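Long-range contacts in probable dehydrogenase (Mesorhizobium loti, PDB 3T37), which probably catalyses the FAD-dependent oxidation of pyridoxine to pyridoxal with molecular oxygen, as a member of the GMC oxidoreductase family: residues D261-C266 and L486-V491; S232-L237 and L247-R252; A34-D39 and E514-Q519; L276-I281 and V387-P392. All blocks are in the same frame, centred on the assembly; numbering follows the deposited sequence. Where two conformers were deposited one is given.

Contact 1 of 4, residues D261-C266 and L486-V491; sequences DQIVLC and LDNLFV. With FAD (flavin-adenine dinucleotide), chain B.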
# COMPACT_ATOMS: atom_id res chain seq x y z
N ASP A 261 19.50 20.32 -13.51
CA ASP A 261 19.29 20.66 -12.10
C ASP A 261 19.38 19.41 -11.23
O ASP A 261 19.85 19.45 -10.10
CB ASP A 261 17.94 21.34 -11.89
CG ASP A 261 17.87 22.72 -12.54
OD1 ASP A 261 18.94 23.31 -12.87
OD2 ASP A 261 16.73 23.20 -12.73
N GLN A 262 18.92 18.30 -11.80
CA GLN A 262 18.87 17.03 -11.09
C GLN A 262 19.38 15.93 -12.02
O GLN A 262 19.03 15.90 -13.21
CB GLN A 262 17.42 16.74 -10.67
CG GLN A 262 17.22 16.48 -9.18
CD GLN A 262 17.43 17.72 -8.31
OE1 GLN A 262 17.38 18.85 -8.80
NE2 GLN A 262 17.67 17.50 -7.01
N ILE A 263 20.21 15.03 -11.49
CA ILE A 263 20.78 13.94 -12.29
C ILE A 263 20.44 12.59 -11.67
O ILE A 263 20.66 12.36 -10.47
CB ILE A 263 22.33 14.08 -12.43
CG1 ILE A 263 22.71 15.31 -13.26
CG2 ILE A 263 22.92 12.84 -13.10
CD1 ILE A 263 22.64 16.65 -12.50
N VAL A 264 19.89 11.68 -12.47
CA VAL A 264 19.57 10.34 -12.00
C VAL A 264 20.40 9.33 -12.77
O VAL A 264 20.34 9.30 -14.00
CB VAL A 264 18.09 9.98 -12.22
CG1 VAL A 264 17.79 8.61 -11.62
CG2 VAL A 264 17.17 11.04 -11.62
N LEU A 265 21.16 8.50 -12.07
CA LEU A 265 22.00 7.49 -12.73
C LEU A 265 21.25 6.15 -12.88
O LEU A 265 20.78 5.58 -11.90
CB LEU A 265 23.31 7.29 -11.94
CG LEU A 265 24.57 8.05 -12.36
CD1 LEU A 265 24.28 9.46 -12.92
CD2 LEU A 265 25.56 8.10 -11.20
N CYS A 266 21.14 5.67 -14.12
CA CYS A 266 20.48 4.40 -14.40
C CYS A 266 21.31 3.55 -15.34
O CYS A 266 20.77 2.89 -16.23
CB CYS A 266 19.13 4.65 -15.07
SG CYS A 266 18.05 5.67 -14.05
N LEU A 486 26.46 14.29 -2.18
CA LEU A 486 25.99 15.36 -3.08
C LEU A 486 24.48 15.62 -2.95
O LEU A 486 23.75 14.81 -2.38
CB LEU A 486 26.33 15.00 -4.53
CG LEU A 486 27.80 14.98 -4.94
CD1 LEU A 486 27.95 14.40 -6.33
CD2 LEU A 486 28.42 16.38 -4.89
N ASP A 487 24.00 16.72 -3.52
CA ASP A 487 22.63 17.16 -3.27
C ASP A 487 21.62 16.94 -4.40
O ASP A 487 20.41 16.96 -4.16
CB ASP A 487 22.62 18.62 -2.83
CG ASP A 487 23.53 18.88 -1.65
OD1 ASP A 487 24.02 20.02 -1.51
OD2 ASP A 487 23.76 17.92 -0.87
N ASN A 488 22.10 16.73 -5.62
CA ASN A 488 21.20 16.64 -6.76
C ASN A 488 21.51 15.43 -7.64
O ASN A 488 21.27 15.46 -8.86
CB ASN A 488 21.23 17.94 -7.59
CG ASN A 488 22.55 18.15 -8.30
OD1 ASN A 488 23.59 17.64 -7.87
ND2 ASN A 488 22.52 18.91 -9.40
N LEU A 489 22.04 14.38 -7.02
CA LEU A 489 22.47 13.18 -7.74
C LEU A 489 21.88 11.91 -7.15
O LEU A 489 22.11 11.58 -5.97
CB LEU A 489 24.00 13.09 -7.72
CG LEU A 489 24.54 11.83 -8.39
CD1 LEU A 489 24.12 11.78 -9.84
CD2 LEU A 489 26.04 11.82 -8.27
N PHE A 490 21.17 11.16 -7.98
CA PHE A 490 20.53 9.93 -7.54
C PHE A 490 21.01 8.75 -8.35
O PHE A 490 21.37 8.90 -9.53
CB PHE A 490 19.00 10.04 -7.68
CG PHE A 490 18.42 11.22 -6.97
CD1 PHE A 490 17.92 11.09 -5.69
CD2 PHE A 490 18.41 12.48 -7.57
CE1 PHE A 490 17.41 12.18 -5.01
CE2 PHE A 490 17.89 13.58 -6.90
CZ PHE A 490 17.39 13.42 -5.62
N VAL A 491 21.03 7.58 -7.72
CA VAL A 491 21.32 6.35 -8.42
C VAL A 491 20.08 5.50 -8.26
O VAL A 491 19.63 5.26 -7.14
CB VAL A 491 22.52 5.61 -7.82
CG1 VAL A 491 22.91 4.42 -8.71
CG2 VAL A 491 23.71 6.56 -7.64
PA FAD B . 20.28 -1.97 -17.70
O1A FAD B . 21.42 -2.85 -18.13
O2A FAD B . 18.92 -2.55 -18.07
O5B FAD B . 20.39 -0.51 -18.35
C5B FAD B . 21.59 0.23 -18.31
C4B FAD B . 21.54 1.14 -19.53
O4B FAD B . 22.48 2.19 -19.38
C3B FAD B . 21.89 0.41 -20.81
O3B FAD B . 20.89 0.73 -21.76
C2B FAD B . 23.26 0.98 -21.18
O2B FAD B . 23.55 0.98 -22.56
C1B FAD B . 23.17 2.39 -20.60
N9A FAD B . 24.47 2.96 -20.22
C8A FAD B . 25.47 2.34 -19.52
N7A FAD B . 26.48 3.24 -19.36
C5A FAD B . 26.13 4.41 -19.92
C6A FAD B . 26.79 5.63 -20.04
N6A FAD B . 27.96 5.86 -19.43
N1A FAD B . 26.16 6.68 -20.69
C2A FAD B . 24.90 6.50 -21.23
N3A FAD B . 24.25 5.28 -21.11
C4A FAD B . 24.86 4.25 -20.47
N1 FAD B . 16.13 -10.29 -15.04
C2 FAD B . 14.94 -10.91 -14.77
O2 FAD B . 14.25 -10.53 -13.82
N3 FAD B . 14.50 -11.97 -15.52
C4 FAD B . 15.27 -12.44 -16.56
O4 FAD B . 14.88 -13.39 -17.24
C4X FAD B . 16.48 -11.82 -16.85
N5 FAD B . 17.24 -12.29 -17.88
C5X FAD B . 18.44 -11.68 -18.19
C6 FAD B . 19.18 -12.18 -19.27
C7 FAD B . 20.38 -11.58 -19.61
C7M FAD B . 21.19 -12.10 -20.76
C8 FAD B . 20.82 -10.49 -18.87
C8M FAD B . 22.12 -9.88 -19.25
C9 FAD B . 20.09 -9.99 -17.79
C9A FAD B . 18.88 -10.59 -17.45
N10 FAD B . 18.11 -10.13 -16.39
C10 FAD B . 16.91 -10.74 -16.09
C1' FAD B . 18.57 -8.98 -15.55
C2' FAD B . 17.86 -7.69 -15.90
O2' FAD B . 17.75 -7.60 -17.30
C3' FAD B . 18.69 -6.55 -15.35
O3' FAD B . 19.01 -6.80 -13.99
C4' FAD B . 17.94 -5.24 -15.47
O4' FAD B . 17.68 -5.00 -16.84
C5' FAD B . 18.82 -4.13 -14.89
O5' FAD B . 18.33 -2.88 -15.27
P FAD B . 19.24 -1.58 -15.06
O1P FAD B . 18.38 -0.35 -15.33
O2P FAD B . 19.83 -1.62 -13.65
O3P FAD B . 20.44 -1.70 -16.12
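Asn488 reaches across to the backbone of Asp261, its ND2 giving Asp261 O a hydrogen bond of 2.8 Å. The acceptor lies in the Asn488 amide plane, whereas the nitrogen stands well above the carbonyl plane. With CG set between backbone N and carbonyl carbon (chi1 69°), the amide runs alongside Ile263 and points the same way. Asparagine suits the place because OD1 accepts a second bond from Val244 N. Strands 262-265 and 489-491 run parallel, joined by bonds from Ile263 N to Asn488 O, Phe490 N to Ile263 O and Leu265 N to Phe490 O. On the face holding Val264 and Phe490, the ring of Phe490 turns its edge to Gln262, CE2 lying 3.7 Å from CG. On the other face Leu489 crosses Ile263 at a slant, its CD1 3.6 Å from Ile263 CG2, and also touches Leu265 CD1. Strand 262-265 lies between 18-23 and the edge strand 489-491 of the Rossmann-type parallel sheet and leads into Cys266, whose O lies 3.5 Å from FAD C5B. Phe490 meets Phe516 of helix 506-522, Leu265 and Leu489 rest on helix 268-278, and Ile263 on strand 243-251.

Contact 2 of 4, residues S232-L237 and L247-R252; sequences SRVRRL and LEVVGR. With FAD (flavin-adenine dinucleotide), chain B.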
# COMPACT_ATOMS: atom_id res chain seq x y z
N SER A 232 24.88 7.84 -27.21
CA SER A 232 25.54 8.86 -26.42
C SER A 232 25.96 8.35 -25.04
O SER A 232 25.14 7.92 -24.24
CB SER A 232 24.64 10.09 -26.30
OG SER A 232 24.30 10.56 -27.60
N ARG A 233 27.26 8.40 -24.78
CA ARG A 233 27.84 7.84 -23.57
C ARG A 233 28.28 8.94 -22.61
O ARG A 233 29.12 9.78 -22.97
CB ARG A 233 29.06 6.99 -23.93
CG ARG A 233 28.76 5.53 -24.21
CD ARG A 233 30.01 4.75 -24.57
NE ARG A 233 30.66 5.32 -25.75
CZ ARG A 233 31.86 4.97 -26.20
NH1 ARG A 233 32.57 4.03 -25.58
NH2 ARG A 233 32.35 5.56 -27.29
N VAL A 234 27.75 8.94 -21.39
CA VAL A 234 28.19 9.90 -20.37
C VAL A 234 29.54 9.49 -19.77
O VAL A 234 29.65 8.42 -19.18
CB VAL A 234 27.15 10.06 -19.26
CG1 VAL A 234 27.58 11.16 -18.29
CG2 VAL A 234 25.82 10.42 -19.88
N ARG A 235 30.55 10.34 -19.95
CA ARG A 235 31.92 10.03 -19.53
C ARG A 235 32.23 10.52 -18.12
O ARG A 235 32.88 9.81 -17.35
CB ARG A 235 32.94 10.63 -20.52
CG ARG A 235 34.40 10.33 -20.16
CD ARG A 235 35.31 10.45 -21.39
NE ARG A 235 35.28 11.80 -21.96
CZ ARG A 235 35.80 12.13 -23.14
NH1 ARG A 235 36.40 11.21 -23.89
NH2 ARG A 235 35.73 13.38 -23.57
N ARG A 236 31.76 11.72 -17.78
CA ARG A 236 32.05 12.31 -16.48
C ARG A 236 30.89 13.16 -16.02
O ARG A 236 30.20 13.76 -16.84
CB ARG A 236 33.25 13.27 -16.58
CG ARG A 236 34.60 12.64 -16.74
CD ARG A 236 35.64 13.76 -16.79
NE ARG A 236 36.92 13.31 -17.32
CZ ARG A 236 37.44 13.70 -18.48
NH1 ARG A 236 36.80 14.57 -19.27
NH2 ARG A 236 38.62 13.22 -18.86
N LEU A 237 30.71 13.24 -14.70
CA LEU A 237 29.86 14.24 -14.11
C LEU A 237 30.77 15.39 -13.66
O LEU A 237 31.85 15.14 -13.10
CB LEU A 237 29.11 13.66 -12.90
CG LEU A 237 28.24 12.44 -13.22
CD1 LEU A 237 27.58 11.83 -11.99
CD2 LEU A 237 27.19 12.82 -14.23
N LEU A 247 27.07 17.33 -17.31
CA LEU A 247 27.54 16.02 -17.72
C LEU A 247 28.32 16.17 -19.01
O LEU A 247 27.88 16.86 -19.93
CB LEU A 247 26.36 15.07 -17.97
CG LEU A 247 25.37 14.83 -16.83
CD1 LEU A 247 24.34 15.96 -16.76
CD2 LEU A 247 24.67 13.47 -17.00
N GLU A 248 29.49 15.54 -19.08
CA GLU A 248 30.19 15.45 -20.34
C GLU A 248 29.65 14.23 -21.07
O GLU A 248 29.73 13.09 -20.58
CB GLU A 248 31.70 15.32 -20.13
CG GLU A 248 32.52 15.35 -21.42
CD GLU A 248 33.97 14.88 -21.25
OE1 GLU A 248 34.23 14.08 -20.32
OE2 GLU A 248 34.84 15.32 -22.04
N VAL A 249 29.08 14.47 -22.25
CA VAL A 249 28.49 13.41 -23.06
C VAL A 249 29.33 13.19 -24.31
O VAL A 249 29.61 14.13 -25.05
CB VAL A 249 27.05 13.78 -23.49
CG1 VAL A 249 26.40 12.61 -24.22
CG2 VAL A 249 26.23 14.16 -22.29
N VAL A 250 29.73 11.94 -24.54
CA VAL A 250 30.50 11.60 -25.73
C VAL A 250 29.60 10.93 -26.76
O VAL A 250 29.02 9.86 -26.51
CB VAL A 250 31.67 10.68 -25.39
CG1 VAL A 250 32.44 10.30 -26.64
CG2 VAL A 250 32.58 11.36 -24.39
N GLY A 251 29.49 11.57 -27.93
CA GLY A 251 28.67 11.06 -29.02
C GLY A 251 29.53 10.60 -30.19
O GLY A 251 30.77 10.65 -30.12
N ARG A 252 28.88 10.17 -31.26
CA ARG A 252 29.54 9.62 -32.44
C ARG A 252 30.60 10.54 -33.02
O ARG A 252 31.68 10.10 -33.43
CB ARG A 252 28.48 9.33 -33.51
CG ARG A 252 28.73 8.10 -34.35
CD ARG A 252 27.50 7.20 -34.33
NE ARG A 252 26.26 7.98 -34.41
CZ ARG A 252 25.20 7.79 -33.63
NH1 ARG A 252 25.22 6.84 -32.70
NH2 ARG A 252 24.13 8.56 -33.77
PA FAD B . 20.28 -1.97 -17.70
O1A FAD B . 21.42 -2.85 -18.13
O2A FAD B . 18.92 -2.55 -18.07
O5B FAD B . 20.39 -0.51 -18.35
C5B FAD B . 21.59 0.23 -18.31
C4B FAD B . 21.54 1.14 -19.53
O4B FAD B . 22.48 2.19 -19.38
C3B FAD B . 21.89 0.41 -20.81
O3B FAD B . 20.89 0.73 -21.76
C2B FAD B . 23.26 0.98 -21.18
O2B FAD B . 23.55 0.98 -22.56
C1B FAD B . 23.17 2.39 -20.60
N9A FAD B . 24.47 2.96 -20.22
C8A FAD B . 25.47 2.34 -19.52
N7A FAD B . 26.48 3.24 -19.36
C5A FAD B . 26.13 4.41 -19.92
C6A FAD B . 26.79 5.63 -20.04
N6A FAD B . 27.96 5.86 -19.43
N1A FAD B . 26.16 6.68 -20.69
C2A FAD B . 24.90 6.50 -21.23
N3A FAD B . 24.25 5.28 -21.11
C4A FAD B . 24.86 4.25 -20.47
N1 FAD B . 16.13 -10.29 -15.04
C2 FAD B . 14.94 -10.91 -14.77
O2 FAD B . 14.25 -10.53 -13.82
N3 FAD B . 14.50 -11.97 -15.52
C4 FAD B . 15.27 -12.44 -16.56
O4 FAD B . 14.88 -13.39 -17.24
C4X FAD B . 16.48 -11.82 -16.85
N5 FAD B . 17.24 -12.29 -17.88
C5X FAD B . 18.44 -11.68 -18.19
C6 FAD B . 19.18 -12.18 -19.27
C7 FAD B . 20.38 -11.58 -19.61
C7M FAD B . 21.19 -12.10 -20.76
C8 FAD B . 20.82 -10.49 -18.87
C8M FAD B . 22.12 -9.88 -19.25
C9 FAD B . 20.09 -9.99 -17.79
C9A FAD B . 18.88 -10.59 -17.45
N10 FAD B . 18.11 -10.13 -16.39
C10 FAD B . 16.91 -10.74 -16.09
C1' FAD B . 18.57 -8.98 -15.55
C2' FAD B . 17.86 -7.69 -15.90
O2' FAD B . 17.75 -7.60 -17.30
C3' FAD B . 18.69 -6.55 -15.35
O3' FAD B . 19.01 -6.80 -13.99
C4' FAD B . 17.94 -5.24 -15.47
O4' FAD B . 17.68 -5.00 -16.84
C5' FAD B . 18.82 -4.13 -14.89
O5' FAD B . 18.33 -2.88 -15.27
P FAD B . 19.24 -1.58 -15.06
O1P FAD B . 18.38 -0.35 -15.33
O2P FAD B . 19.83 -1.62 -13.65
O3P FAD B . 20.44 -1.70 -16.12
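Arg235 and Glu248 both hold CG anti to the backbone N (chi1 -179° and -175°), and from there the arginine bends at chi3 (60°) while the glutamate stays extended, so that guanidinium and carboxylate meet. Arg235 grips side-on: NE bonds Glu248 OE1 at 3.0 Å and NH2 bonds OE2 at 2.6 Å. Both oxygens lie in the guanidinium plane but are approached from above the carboxylate plane. Arg236, running beside Glu248 in the same direction, adds a salt bridge from NH1 to OE1 at 2.8 Å; two positive partners probably keep the carboxylate ionised. Val250 CG2 sits over the centre of one face of the Arg235 guanidinium, 3.5 Å above it. A leucine in place of Arg235 would probably leave Glu248 OE2 without its bonded mate and the carboxylate freer to turn. Arg235 and Arg236 both lie opposite Glu248, an arrangement consistent with a classic beta bulge, which puts the two arginine side chains on the side of the acid. Val234 forms a non-hydrogen-bonded pair with Val249, so its polar backbone atoms turn outward to the adenine of FAD: Val234 N donates to N1A at 2.9 Å, and N6A donates to Val234 O. The contact belongs to the hairpin 233-240/243-251, whose second strand is flanked by strand 254-260. Val234 and Leu247 pack on strand 18-23, Val234 and Val249 on Ile47 of strand 44-47, and helix 268-278 lies against the first strand of the hairpin through Arg278.

Contact 3 of 4, residues A34-D39 and E514-Q519; sequences ARLSED and ETFARQ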
# COMPACT_ATOMS: atom_id res chain seq x y z
N ALA A 34 9.67 7.75 -18.89
CA ALA A 34 8.23 7.79 -19.09
C ALA A 34 7.52 8.42 -17.89
O ALA A 34 6.69 9.31 -18.06
CB ALA A 34 7.67 6.39 -19.34
N ARG A 35 7.86 7.94 -16.69
CA ARG A 35 7.11 8.35 -15.50
C ARG A 35 7.39 9.80 -15.11
O ARG A 35 6.48 10.51 -14.68
CB ARG A 35 7.35 7.40 -14.32
CG ARG A 35 6.64 6.03 -14.46
CD ARG A 35 5.49 5.83 -13.43
NE ARG A 35 4.83 7.09 -13.13
CZ ARG A 35 4.62 7.58 -11.92
NH1 ARG A 35 4.98 6.90 -10.84
NH2 ARG A 35 4.03 8.76 -11.79
N LEU A 36 8.64 10.24 -15.26
CA LEU A 36 8.99 11.61 -14.88
C LEU A 36 8.41 12.62 -15.88
O LEU A 36 8.03 13.72 -15.50
CB LEU A 36 10.51 11.78 -14.74
CG LEU A 36 11.19 10.91 -13.68
CD1 LEU A 36 12.63 11.32 -13.45
CD2 LEU A 36 10.41 10.96 -12.38
N SER A 37 8.33 12.24 -17.15
CA SER A 37 7.86 13.19 -18.15
C SER A 37 6.34 13.30 -18.14
O SER A 37 5.76 14.07 -18.92
CB SER A 37 8.37 12.83 -19.54
OG SER A 37 7.83 11.57 -19.96
N GLU A 38 5.68 12.55 -17.27
CA GLU A 38 4.24 12.72 -17.05
C GLU A 38 3.92 14.09 -16.47
O GLU A 38 2.86 14.64 -16.74
CB GLU A 38 3.68 11.60 -16.16
CG GLU A 38 3.71 10.24 -16.84
CD GLU A 38 3.26 9.12 -15.93
OE1 GLU A 38 2.84 9.40 -14.79
OE2 GLU A 38 3.32 7.95 -16.37
N ASP A 39 4.84 14.65 -15.68
CA ASP A 39 4.73 16.03 -15.23
C ASP A 39 5.14 16.93 -16.39
O ASP A 39 6.33 17.02 -16.72
CB ASP A 39 5.65 16.31 -14.04
CG ASP A 39 5.48 17.73 -13.48
OD1 ASP A 39 4.72 18.54 -14.08
OD2 ASP A 39 6.11 18.04 -12.45
N GLU A 514 10.23 2.75 -9.92
CA GLU A 514 8.87 3.24 -9.66
C GLU A 514 8.76 3.94 -8.31
O GLU A 514 8.09 4.98 -8.20
CB GLU A 514 7.83 2.11 -9.81
CG GLU A 514 6.40 2.49 -9.42
CD GLU A 514 5.85 3.65 -10.23
OE1 GLU A 514 5.03 4.44 -9.68
OE2 GLU A 514 6.23 3.78 -11.41
N THR A 515 9.42 3.42 -7.28
CA THR A 515 9.34 4.14 -6.01
C THR A 515 10.13 5.44 -6.09
O THR A 515 9.76 6.42 -5.46
CB THR A 515 9.74 3.31 -4.75
OG1 THR A 515 11.06 3.65 -4.33
CG2 THR A 515 9.63 1.83 -4.97
N PHE A 516 11.21 5.46 -6.88
CA PHE A 516 11.87 6.73 -7.10
C PHE A 516 10.98 7.69 -7.87
O PHE A 516 10.95 8.88 -7.56
CB PHE A 516 13.21 6.60 -7.83
CG PHE A 516 13.84 7.94 -8.12
CD1 PHE A 516 13.65 8.56 -9.36
CD2 PHE A 516 14.57 8.61 -7.14
CE1 PHE A 516 14.20 9.81 -9.62
CE2 PHE A 516 15.13 9.87 -7.40
CZ PHE A 516 14.94 10.47 -8.64
N ALA A 517 10.28 7.19 -8.89
CA ALA A 517 9.41 8.07 -9.68
C ALA A 517 8.33 8.70 -8.80
O ALA A 517 8.03 9.89 -8.92
CB ALA A 517 8.78 7.31 -10.84
N ARG A 518 7.75 7.90 -7.91
CA ARG A 518 6.75 8.40 -6.99
C ARG A 518 7.34 9.43 -6.04
O ARG A 518 6.77 10.50 -5.82
CB ARG A 518 6.12 7.23 -6.21
CG ARG A 518 5.30 6.30 -7.11
CD ARG A 518 4.74 5.10 -6.36
NE ARG A 518 3.68 4.46 -7.14
CZ ARG A 518 2.68 3.76 -6.61
NH1 ARG A 518 2.61 3.57 -5.29
NH2 ARG A 518 1.76 3.23 -7.41
N GLN A 519 8.51 9.13 -5.49
CA GLN A 519 9.18 10.03 -4.57
C GLN A 519 9.46 11.37 -5.24
O GLN A 519 9.39 12.43 -4.61
CB GLN A 519 10.48 9.40 -4.08
CG GLN A 519 11.49 10.39 -3.49
CD GLN A 519 12.91 9.82 -3.43
OE1 GLN A 519 13.10 8.60 -3.39
NE2 GLN A 519 13.90 10.71 -3.43
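Arg35 folds its side chain across toward Glu514, bent twice, at chi2 (-112°) and chi3 (33°), so that NH1 lands 2.7 Å from Glu514 OE1. The two charged groups are nearly coplanar and form a salt bridge, though the hydrogen bond within it is weak and strongly bent. The glutamate is bent as well, at chi2 (58°), which turns its carboxylate along its own helix toward Arg518. There OE1 also receives Arg518 NE at 2.9 Å, on the anti lone pair. Arg518 comes from one turn farther along, and its CG lies at the edge of the Arg35 guanidinium. Across that guanidinium, NH2 holds Glu38 OE1 at 3.3 Å, so the planar group, with N-H bonds pointing several ways, can serve an acid from each segment. Helix 27-36 follows what is probably the glycine-rich dinucleotide-binding turn, as in other FAD-binding Rossmann-type folds, and helix 506-522 follows the last strand of the sheet; the contact sets the far end of the first against the second. Small Ala517 lets the backbones approach: its CB meets Arg35 CB at 3.8 Å. Leu36 extends CD2 over Ala517 CA and brings CD1 to the edge of the Phe516 ring, 4.4 Å from CE1. Beyond the pair, Arg35 O accepts a bond from NE2 of His521, evidently part of a C-terminal histidine tag, Leu36 touches Tyr520, and Glu38 packs on Pro321 of the second subunit.

Contact 4 of 4, residues L276-I281 and V387-P392; sequences LMRSGI and VRISGP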
# COMPACT_ATOMS: atom_id res chain seq x y z
N LEU A 276 30.69 7.08 -11.84
CA LEU A 276 31.04 7.76 -10.60
C LEU A 276 32.56 7.83 -10.46
O LEU A 276 33.14 8.91 -10.25
CB LEU A 276 30.40 7.04 -9.40
CG LEU A 276 28.87 7.22 -9.34
CD1 LEU A 276 28.22 6.35 -8.27
CD2 LEU A 276 28.54 8.69 -9.10
N MET A 277 33.22 6.70 -10.62
CA MET A 277 34.68 6.68 -10.49
C MET A 277 35.38 7.57 -11.52
O MET A 277 36.28 8.34 -11.15
CB MET A 277 35.19 5.25 -10.54
CG MET A 277 34.73 4.47 -9.33
SD MET A 277 35.45 2.84 -9.22
CE MET A 277 34.23 1.88 -10.13
N ARG A 278 34.98 7.49 -12.78
CA ARG A 278 35.56 8.39 -13.80
C ARG A 278 35.39 9.85 -13.40
O ARG A 278 36.20 10.70 -13.76
CB ARG A 278 34.95 8.14 -15.18
CG ARG A 278 35.43 6.83 -15.84
CD ARG A 278 35.07 6.77 -17.34
NE ARG A 278 33.65 7.02 -17.58
CZ ARG A 278 32.71 6.08 -17.59
NH1 ARG A 278 33.04 4.82 -17.37
NH2 ARG A 278 31.43 6.39 -17.82
N SER A 279 34.34 10.13 -12.63
CA SER A 279 34.03 11.50 -12.22
C SER A 279 34.76 11.94 -10.95
O SER A 279 34.49 13.04 -10.45
CB SER A 279 32.53 11.64 -11.98
OG SER A 279 31.81 11.34 -13.15
N GLY A 280 35.66 11.10 -10.44
CA GLY A 280 36.40 11.46 -9.23
C GLY A 280 35.69 11.05 -7.94
O GLY A 280 36.06 11.48 -6.83
N ILE A 281 34.68 10.20 -8.07
CA ILE A 281 33.87 9.81 -6.91
C ILE A 281 33.97 8.32 -6.69
O ILE A 281 33.37 7.53 -7.45
CB ILE A 281 32.39 10.18 -7.14
CG1 ILE A 281 32.25 11.68 -7.47
CG2 ILE A 281 31.57 9.86 -5.92
CD1 ILE A 281 30.82 12.03 -7.90
N VAL A 387 33.81 -4.04 -8.43
CA VAL A 387 34.09 -3.56 -9.77
C VAL A 387 34.96 -2.35 -9.58
O VAL A 387 34.69 -1.52 -8.70
CB VAL A 387 32.83 -2.98 -10.44
CG1 VAL A 387 33.14 -2.63 -11.90
CG2 VAL A 387 31.66 -3.93 -10.33
N ARG A 388 35.98 -2.20 -10.42
CA ARG A 388 36.68 -0.92 -10.43
C ARG A 388 37.14 -0.54 -11.82
O ARG A 388 37.43 -1.40 -12.65
CB ARG A 388 37.83 -0.91 -9.42
CG ARG A 388 38.90 -1.92 -9.62
CD ARG A 388 39.59 -2.27 -8.29
NE ARG A 388 39.73 -3.72 -8.13
CZ ARG A 388 40.84 -4.41 -8.40
NH1 ARG A 388 41.94 -3.80 -8.82
NH2 ARG A 388 40.84 -5.73 -8.23
N ILE A 389 37.20 0.77 -12.08
CA ILE A 389 37.73 1.23 -13.35
C ILE A 389 39.23 0.94 -13.41
O ILE A 389 39.87 0.85 -12.36
CB ILE A 389 37.49 2.73 -13.54
CG1 ILE A 389 38.15 3.53 -12.40
CG2 ILE A 389 35.99 3.01 -13.60
CD1 ILE A 389 38.12 5.05 -12.63
N SER A 390 39.76 0.76 -14.61
CA SER A 390 41.20 0.55 -14.77
C SER A 390 41.86 1.81 -15.32
O SER A 390 43.09 1.92 -15.33
CB SER A 390 41.49 -0.64 -15.70
OG SER A 390 41.06 -0.36 -17.03
N GLY A 391 41.05 2.77 -15.78
CA GLY A 391 41.58 4.04 -16.26
C GLY A 391 40.47 5.07 -16.38
O GLY A 391 39.31 4.75 -16.09
N PRO A 392 40.81 6.30 -16.81
CA PRO A 392 39.82 7.38 -16.89
C PRO A 392 38.91 7.26 -18.10
O PRO A 392 37.88 7.94 -18.12
CB PRO A 392 40.69 8.65 -17.06
CG PRO A 392 42.13 8.21 -16.88
CD PRO A 392 42.16 6.74 -17.19
O HOH W 1 38.04 10.43 -15.88
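Met277 and Arg278, in the last turn of helix 268-278, pack on the chain that leaves strand 386-388, just where a Schellman motif ends the helix. Ile281 N bonds to Leu276 O and Gly280 N to Met277 O; at the positive phi of Gly280 (88°) a side chain would collide with the carbonyl oxygen of Ser279, so glycine fits. Ile389 points toward the helix. Its CG1 sits between backbone N and carbonyl carbon (chi1 59°), and CD1 comes to 3.6 Å from Met277 CB. With an alanine here the CD1 and CG2 contacts to Met277 CB go, which is likely to leave a gap beside the helix end and seat it less firmly on segment 387-392. The flexible thioether of Met277 bends at chi3 (-90°), tucking CE along the backbone, 3.7 Å from Val387 O. Arg278 lays its aliphatic part by Pro392, whose carbonyl oxygen lies near the guanidinium plane at its edge; NE and NH2 bond instead to Arg235 O and Val234 O, beside the adenine of the FAD. A water joins the two segments, donating to Arg278 O at 2.8 Å and, weakly, to Pro392 O at 3.4 Å.

In the fold
From the N terminus, contact 3 opens first, at the end of helix 27-36, and closes last, on helix 506-522, so the other three nest inside its loop. Contact 2 is a short hairpin closed before residues 261-266 open contact 1, whose loop ends only at 486-491 and encloses contact 4. Contact 1 is central: Phe516 of contact 3 packs on Val264, while Leu237 and Leu247 of contact 2 and Leu276 of contact 4 cover its other face. Contacts 2 and 4 meet through Leu237 N and Ser279 OG, probably hydrogen-bonded. Contact 3 touches neither of these. Together they tie hairpin, helices and late strand round the FAD-binding sheet.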